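PDB 1MZB: ferric uptake regulation protein, which probably acts as an iron-responsive transcriptional regulator that binds DNA when metal-loaded and so controls genes of iron uptake and homeostasis. Local coordinates for residues A12-T17 with E64-V69; C94-E99 with Y131-K136. One frame throughout, in Å; residues are numbered along the deposited sequence.

Contact 1. Residues A12-T17 with E64-V69; sequences AGLKVT and EAAGLV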
ATOM      1  N   ALA A  12      14.013 -13.340  -8.764  1.00 51.78           N
ATOM      2  CA  ALA A  12      12.901 -13.878  -9.548  1.00 52.14           C
ATOM      3  C   ALA A  12      13.332 -14.952 -10.546  1.00 52.83           C
ATOM      4  O   ALA A  12      12.571 -15.312 -11.444  1.00 52.75           O
ATOM      5  CB  ALA A  12      12.183 -12.741 -10.284  1.00 52.52           C
ATOM      6  N   GLY A  13      14.551 -15.466 -10.386  1.00 52.47           N
ATOM      7  CA  GLY A  13      15.050 -16.500 -11.279  1.00 52.14           C
ATOM      8  C   GLY A  13      15.135 -16.080 -12.729  1.00 51.94           C
ATOM      9  O   GLY A  13      15.005 -16.909 -13.643  1.00 52.09           O
ATOM     10  N   LEU A  14      15.365 -14.790 -12.943  1.00 50.99           N
ATOM     11  CA  LEU A  14      15.459 -14.241 -14.288  1.00 50.28           C
ATOM     12  C   LEU A  14      16.816 -13.600 -14.546  1.00 49.81           C
ATOM     13  O   LEU A  14      17.264 -12.744 -13.782  1.00 48.43           O
ATOM     14  CB  LEU A  14      14.371 -13.189 -14.504  1.00 49.93           C
ATOM     15  CG  LEU A  14      12.924 -13.644 -14.277  1.00 49.51           C
ATOM     16  CD1 LEU A  14      11.986 -12.481 -14.626  1.00 49.50           C
ATOM     17  CD2 LEU A  14      12.612 -14.865 -15.148  1.00 48.13           C
ATOM     18  N   LYS A  15      17.463 -14.013 -15.633  1.00 50.33           N
ATOM     19  CA  LYS A  15      18.771 -13.474 -15.987  1.00 48.91           C
ATOM     20  C   LYS A  15      18.629 -11.987 -16.251  1.00 48.92           C
ATOM     21  O   LYS A  15      17.600 -11.539 -16.758  1.00 49.06           O
ATOM     22  CB  LYS A  15      19.314 -14.182 -17.223  1.00 50.04           C
ATOM     23  N   VAL A  16      19.663 -11.221 -15.911  1.00 46.72           N
ATOM     24  CA  VAL A  16      19.649  -9.777 -16.106  1.00 45.81           C
ATOM     25  C   VAL A  16      19.954  -9.412 -17.549  1.00 47.04           C
ATOM     26  O   VAL A  16      21.004  -9.783 -18.073  1.00 47.65           O
ATOM     27  CB  VAL A  16      20.675  -9.095 -15.190  1.00 44.65           C
ATOM     28  CG1 VAL A  16      20.749  -7.608 -15.496  1.00 43.66           C
ATOM     29  CG2 VAL A  16      20.284  -9.320 -13.729  1.00 42.87           C
ATOM     30  N   THR A  17      19.038  -8.687 -18.189  1.00 45.86           N
ATOM     31  CA  THR A  17      19.208  -8.271 -19.575  1.00 45.99           C
ATOM     32  C   THR A  17      18.794  -6.825 -19.734  1.00 45.94           C
ATOM     33  O   THR A  17      18.029  -6.281 -18.935  1.00 45.15           O
ATOM     34  CB  THR A  17      18.344  -9.099 -20.546  1.00 46.65           C
ATOM     35  OG1 THR A  17      16.958  -8.773 -20.344  1.00 43.76           O
ATOM     36  CG2 THR A  17      18.551 -10.582 -20.316  1.00 46.30           C
ATOM     37  N   GLU A  64       5.326 -11.239 -14.981  1.00 28.92           N
ATOM     38  CA  GLU A  64       4.105 -11.663 -14.343  1.00 30.71           C
ATOM     39  C   GLU A  64       4.226 -13.082 -13.776  1.00 31.41           C
ATOM     40  O   GLU A  64       3.825 -13.352 -12.643  1.00 31.46           O
ATOM     41  CB  GLU A  64       2.970 -11.610 -15.359  1.00 34.59           C
ATOM     42  CG  GLU A  64       1.645 -11.995 -14.786  1.00 41.53           C
ATOM     43  CD  GLU A  64       0.986 -13.035 -15.650  1.00 49.72           C
ATOM     44  OE1 GLU A  64       0.393 -12.653 -16.692  1.00 51.28           O
ATOM     45  OE2 GLU A  64       1.108 -14.244 -15.305  1.00 51.06           O
ATOM     46  N   ALA A  65       4.746 -13.974 -14.589  1.00 31.25           N
ATOM     47  CA  ALA A  65       4.908 -15.375 -14.193  1.00 34.91           C
ATOM     48  C   ALA A  65       5.844 -15.498 -12.997  1.00 36.51           C
ATOM     49  O   ALA A  65       5.643 -16.345 -12.109  1.00 37.12           O
ATOM     50  CB  ALA A  65       5.449 -16.158 -15.352  1.00 32.82           C
ATOM     51  N   ALA A  66       6.858 -14.644 -12.992  1.00 36.81           N
ATOM     52  CA  ALA A  66       7.864 -14.603 -11.942  1.00 36.50           C
ATOM     53  C   ALA A  66       7.366 -13.975 -10.659  1.00 37.57           C
ATOM     54  O   ALA A  66       7.978 -14.150  -9.601  1.00 37.76           O
ATOM     55  CB  ALA A  66       9.101 -13.846 -12.457  1.00 35.54           C
ATOM     56  N   GLY A  67       6.269 -13.233 -10.737  1.00 32.72           N
ATOM     57  CA  GLY A  67       5.748 -12.596  -9.549  1.00 34.67           C
ATOM     58  C   GLY A  67       6.205 -11.158  -9.361  1.00 31.19           C
ATOM     59  O   GLY A  67       5.863 -10.539  -8.359  1.00 33.39           O
ATOM     60  N   LEU A  68       6.973 -10.624 -10.296  1.00 30.20           N
ATOM     61  CA  LEU A  68       7.398  -9.230 -10.178  1.00 29.86           C
ATOM     62  C   LEU A  68       6.223  -8.291 -10.514  1.00 29.38           C
ATOM     63  O   LEU A  68       6.185  -7.147 -10.061  1.00 28.67           O
ATOM     64  CB  LEU A  68       8.538  -8.940 -11.135  1.00 31.08           C
ATOM     65  CG  LEU A  68       9.860  -9.561 -10.698  1.00 36.39           C
ATOM     66  CD1 LEU A  68      10.902  -9.271 -11.769  1.00 38.78           C
ATOM     67  CD2 LEU A  68      10.266  -8.966  -9.335  1.00 35.23           C
ATOM     68  N   VAL A  69       5.305  -8.749 -11.361  1.00 27.26           N
ATOM     69  CA  VAL A  69       4.136  -7.900 -11.682  1.00 27.82           C
ATOM     70  C   VAL A  69       2.883  -8.752 -11.619  1.00 29.23           C
ATOM     71  O   VAL A  69       2.971  -9.981 -11.631  1.00 26.93           O
ATOM     72  CB  VAL A  69       4.198  -7.219 -13.094  1.00 28.79           C
ATOM     73  CG1 VAL A  69       5.512  -6.472 -13.275  1.00 26.76           C
ATOM     74  CG2 VAL A  69       3.944  -8.196 -14.197  1.00 31.00           C
TER

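Contact 2. Residues C94-E99 with Y131-K136; sequences CVDTGE and YVRKKK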
ATOM      1  N   CYS A  94     -14.694   2.002 -12.299  1.00 29.08           N
ATOM      2  CA  CYS A  94     -15.892   2.730 -12.730  1.00 30.75           C
ATOM      3  C   CYS A  94     -16.313   2.058 -14.020  1.00 29.34           C
ATOM      4  O   CYS A  94     -15.636   2.169 -15.036  1.00 28.82           O
ATOM      5  CB  CYS A  94     -15.550   4.194 -12.978  1.00 32.69           C
ATOM      6  SG  CYS A  94     -15.178   5.028 -11.449  1.00 42.12           S
ATOM      7  N   VAL A  95     -17.438   1.355 -13.974  1.00 26.78           N
ATOM      8  CA  VAL A  95     -17.867   0.600 -15.125  1.00 30.04           C
ATOM      9  C   VAL A  95     -18.120   1.432 -16.350  1.00 28.80           C
ATOM     10  O   VAL A  95     -17.814   1.010 -17.450  1.00 30.08           O
ATOM     11  CB  VAL A  95     -19.138  -0.246 -14.839  1.00 29.84           C
ATOM     12  CG1 VAL A  95     -18.915  -1.165 -13.639  1.00 31.99           C
ATOM     13  CG2 VAL A  95     -20.326   0.647 -14.602  1.00 32.77           C
ATOM     14  N   ASP A  96     -18.648   2.631 -16.156  1.00 29.40           N
ATOM     15  CA  ASP A  96     -18.980   3.446 -17.312  1.00 31.07           C
ATOM     16  C   ASP A  96     -17.805   4.139 -17.988  1.00 30.78           C
ATOM     17  O   ASP A  96     -17.813   4.350 -19.198  1.00 29.60           O
ATOM     18  CB  ASP A  96     -20.051   4.468 -16.891  1.00 32.67           C
ATOM     19  CG  ASP A  96     -21.375   3.801 -16.540  1.00 35.61           C
ATOM     20  OD1 ASP A  96     -21.675   2.733 -17.117  1.00 38.97           O
ATOM     21  OD2 ASP A  96     -22.128   4.342 -15.690  1.00 42.06           O
ATOM     22  N   THR A  97     -16.786   4.471 -17.210  1.00 31.41           N
ATOM     23  CA  THR A  97     -15.621   5.169 -17.744  1.00 31.69           C
ATOM     24  C   THR A  97     -14.322   4.343 -17.823  1.00 31.52           C
ATOM     25  O   THR A  97     -13.371   4.709 -18.535  1.00 31.64           O
ATOM     26  CB  THR A  97     -15.316   6.392 -16.896  1.00 33.52           C
ATOM     27  OG1 THR A  97     -14.832   5.969 -15.605  1.00 32.01           O
ATOM     28  CG2 THR A  97     -16.593   7.230 -16.705  1.00 33.89           C
ATOM     29  N   GLY A  98     -14.265   3.266 -17.052  1.00 31.34           N
ATOM     30  CA  GLY A  98     -13.055   2.451 -17.017  1.00 30.02           C
ATOM     31  C   GLY A  98     -12.045   2.991 -15.986  1.00 30.88           C
ATOM     32  O   GLY A  98     -10.992   2.370 -15.802  1.00 30.28           O
ATOM     33  N   GLU A  99     -12.380   4.082 -15.282  1.00 30.17           N
ATOM     34  CA  GLU A  99     -11.447   4.658 -14.293  1.00 30.33           C
ATOM     35  C   GLU A  99     -11.177   3.620 -13.184  1.00 29.39           C
ATOM     36  O   GLU A  99     -12.109   2.983 -12.675  1.00 28.07           O
ATOM     37  CB  GLU A  99     -12.019   5.917 -13.635  1.00 31.97           C
ATOM     38  CG  GLU A  99     -11.000   6.626 -12.751  1.00 35.63           C
ATOM     39  CD  GLU A  99     -11.579   7.746 -11.880  1.00 41.53           C
ATOM     40  OE1 GLU A  99     -12.695   8.238 -12.172  1.00 42.81           O
ATOM     41  OE2 GLU A  99     -10.891   8.145 -10.906  1.00 41.43           O
ATOM     42  N   TYR A 131     -16.841  -3.213  -8.769  1.00 24.67           N
ATOM     43  CA  TYR A 131     -17.257  -2.475  -9.953  1.00 26.39           C
ATOM     44  C   TYR A 131     -18.265  -1.477  -9.462  1.00 27.22           C
ATOM     45  O   TYR A 131     -19.215  -1.848  -8.792  1.00 30.63           O
ATOM     46  CB  TYR A 131     -17.860  -3.406 -11.006  1.00 25.54           C
ATOM     47  CG  TYR A 131     -16.830  -4.397 -11.537  1.00 26.53           C
ATOM     48  CD1 TYR A 131     -15.922  -4.028 -12.537  1.00 29.21           C
ATOM     49  CD2 TYR A 131     -16.740  -5.683 -10.996  1.00 27.84           C
ATOM     50  CE1 TYR A 131     -14.944  -4.922 -12.994  1.00 28.48           C
ATOM     51  CE2 TYR A 131     -15.744  -6.593 -11.454  1.00 28.97           C
ATOM     52  CZ  TYR A 131     -14.871  -6.190 -12.447  1.00 29.91           C
ATOM     53  OH  TYR A 131     -13.925  -7.073 -12.920  1.00 36.19           O
ATOM     54  N   VAL A 132     -18.053  -0.214  -9.811  1.00 28.70           N
ATOM     55  CA  VAL A 132     -18.923   0.832  -9.285  1.00 27.51           C
ATOM     56  C   VAL A 132     -19.442   1.838 -10.299  1.00 29.33           C
ATOM     57  O   VAL A 132     -18.990   1.905 -11.442  1.00 28.68           O
ATOM     58  CB  VAL A 132     -18.193   1.582  -8.177  1.00 25.73           C
ATOM     59  CG1 VAL A 132     -17.792   0.596  -7.035  1.00 26.34           C
ATOM     60  CG2 VAL A 132     -16.955   2.299  -8.760  1.00 25.81           C
ATOM     61  N   ARG A 133     -20.397   2.640  -9.842  1.00 32.51           N
ATOM     62  CA  ARG A 133     -20.974   3.684 -10.695  1.00 35.93           C
ATOM     63  C   ARG A 133     -21.281   4.850  -9.750  1.00 38.50           C
ATOM     64  O   ARG A 133     -21.698   4.618  -8.633  1.00 37.40           O
ATOM     65  CB  ARG A 133     -22.261   3.171 -11.345  1.00 38.35           C
ATOM     66  CG  ARG A 133     -22.993   4.252 -12.163  1.00 43.53           C
ATOM     67  CD  ARG A 133     -24.163   3.683 -12.942  1.00 44.82           C
ATOM     68  NE  ARG A 133     -23.745   2.939 -14.129  1.00 46.76           N
ATOM     69  CZ  ARG A 133     -24.140   1.699 -14.407  1.00 48.66           C
ATOM     70  NH1 ARG A 133     -24.959   1.063 -13.572  1.00 46.37           N
ATOM     71  NH2 ARG A 133     -23.742   1.102 -15.532  1.00 47.82           N
ATOM     72  N   LYS A 134     -21.035   6.090 -10.175  1.00 42.71           N
ATOM     73  CA  LYS A 134     -21.309   7.245  -9.315  1.00 47.02           C
ATOM     74  C   LYS A 134     -22.798   7.282  -8.997  1.00 49.81           C
ATOM     75  O   LYS A 134     -23.631   7.170  -9.902  1.00 51.15           O
ATOM     76  CB  LYS A 134     -20.878   8.545 -10.009  1.00 47.63           C
ATOM     77  N   LYS A 135     -23.130   7.425  -7.711  1.00 52.61           N
ATOM     78  CA  LYS A 135     -24.525   7.469  -7.269  1.00 55.53           C
ATOM     79  C   LYS A 135     -25.205   8.646  -7.941  1.00 57.44           C
ATOM     80  O   LYS A 135     -26.426   8.665  -8.106  1.00 58.33           O
ATOM     81  CB  LYS A 135     -24.601   7.618  -5.754  1.00 55.37           C
ATOM     82  N   LYS A 136     -24.390   9.621  -8.332  1.00 59.38           N
ATOM     83  CA  LYS A 136     -24.875  10.816  -9.005  1.00 61.67           C
ATOM     84  C   LYS A 136     -25.112  10.519 -10.491  1.00 62.82           C
ATOM     85  O   LYS A 136     -26.295  10.305 -10.858  1.00 63.74           O
ATOM     86  CB  LYS A 136     -23.855  11.945  -8.844  1.00 62.21           C
ATOM     87  OXT LYS A 136     -24.117  10.481 -11.260  1.00 62.37           O
TER
HETATM   88  O   HOH W   1     -18.537   4.248 -13.610  1.00 48.60           O

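Contact 1. Residues A12-T17 with E64-V69
Ala-66, whose methyl meets Ala-12 and Leu-14, lies just before Gly-67, whose N bonds back to Glu-64 O (3.1 Å), part of the Schellman motif that turns the chain out of helix 53-66. This helix and the antiparallel hairpin 69-72/80-83 after it belong to what is in Fur proteins a winged-helix DNA-binding domain, with the hairpin as its wing. Helix 4-11 ends in the same way: Gly-13, at positive phi, is the C-prime residue of a second Schellman motif, in which Leu-14 N reaches back to Leu-9 O. The two helix ends lie beside each other, with no hydrogen bond between the segments, and their contact is apolar and small, 154 Å² summed over both sides. Ala-12 CB points into the other segment and touches Ala-66 CB at 3.9 Å on one hand and the branch point of Leu-68, CG, at 4.0 Å on the other. Leu-14 reaches the same patch by an extended side chain (chi2 -177°) that carries CD1 forward to Ala-66 CB, 3.9 Å away. Outside the two segments, Leu-14 and Leu-68 both touch Phe-63 of helix 53-66, while Leu-68, just ahead of the hairpin, also touches Leu-9 of helix 4-11. Between the two leucines the branches approach more loosely, CD1 of Leu-14 standing 4.4 Å from CD1 of Leu-68.

Contact 2. Residues C94-E99 with Y131-K136
A parallel strand pair, 90-94 beside 129-132, runs to its end here, Cys-94 pairing with Val-132 just where the first strand enters a turn and the second a C-terminal tail. The carbonyl oxygen of Val-132 accepts two hydrogen bonds, a nearly straight one (164°) from Val-95 N at 3.0 Å and one from a water at 3.2 Å. The CA-H of Cys-94 also approaches it in a CA-H...O contact, with CA 3.5 Å away. That water also accepts from Asp-96 N, so it bridges the turn to the strand end. Cys-94 and Val-132 send their side chains to the same face, SG lying near CG2. In the mixed sheet 100-103, 90-94, 129-132, part of what in Fur proteins is the dimerisation domain, the turn 94-99 connects the antiparallel neighbours; Gly-98 N bonds back to Cys-94 O, and Thr-97 OG1 accepts from Glu-99 N in an ST turn. Beyond the last strand, Arg-133 bends at chi3 (-76°) and brings its guanidinium side-on to Asp-96. NE meets OD2 at 2.6 Å and NH2 meets OD1 at 3.1 Å, both on the syn side of the carboxylate, whose plane is tilted 26° from the guanidinium. Two bonds, one to each oxygen, would restrict rotation of either group. The two branches of Val-95 part: CG2 lies over one guanidinium face, 3.6 Å from Arg-133 NH2, and CG1 packs against Tyr-131 CB at 3.6 Å.

How the contacts relate
The two contacts lie in different parts of the fold and do not touch: the contacts lie on opposite sides of the chain's centre, their centres 34 Å and their nearest atoms about 16 Å apart. In sequence contact 1 closes before contact 2 opens. The zinc site formed by His-34, Glu-82, His-91 and Glu-102 links the regions they mark, since Glu-82 lies in the hairpin that residues 64-69 lead into, whereas His-91 and Glu-102 come from the strands joined by the 94-99 turn. Neither contact supplies a zinc ligand. The side chain of Tyr-131 in contact 2 lies about 12 Å from a bound zinc.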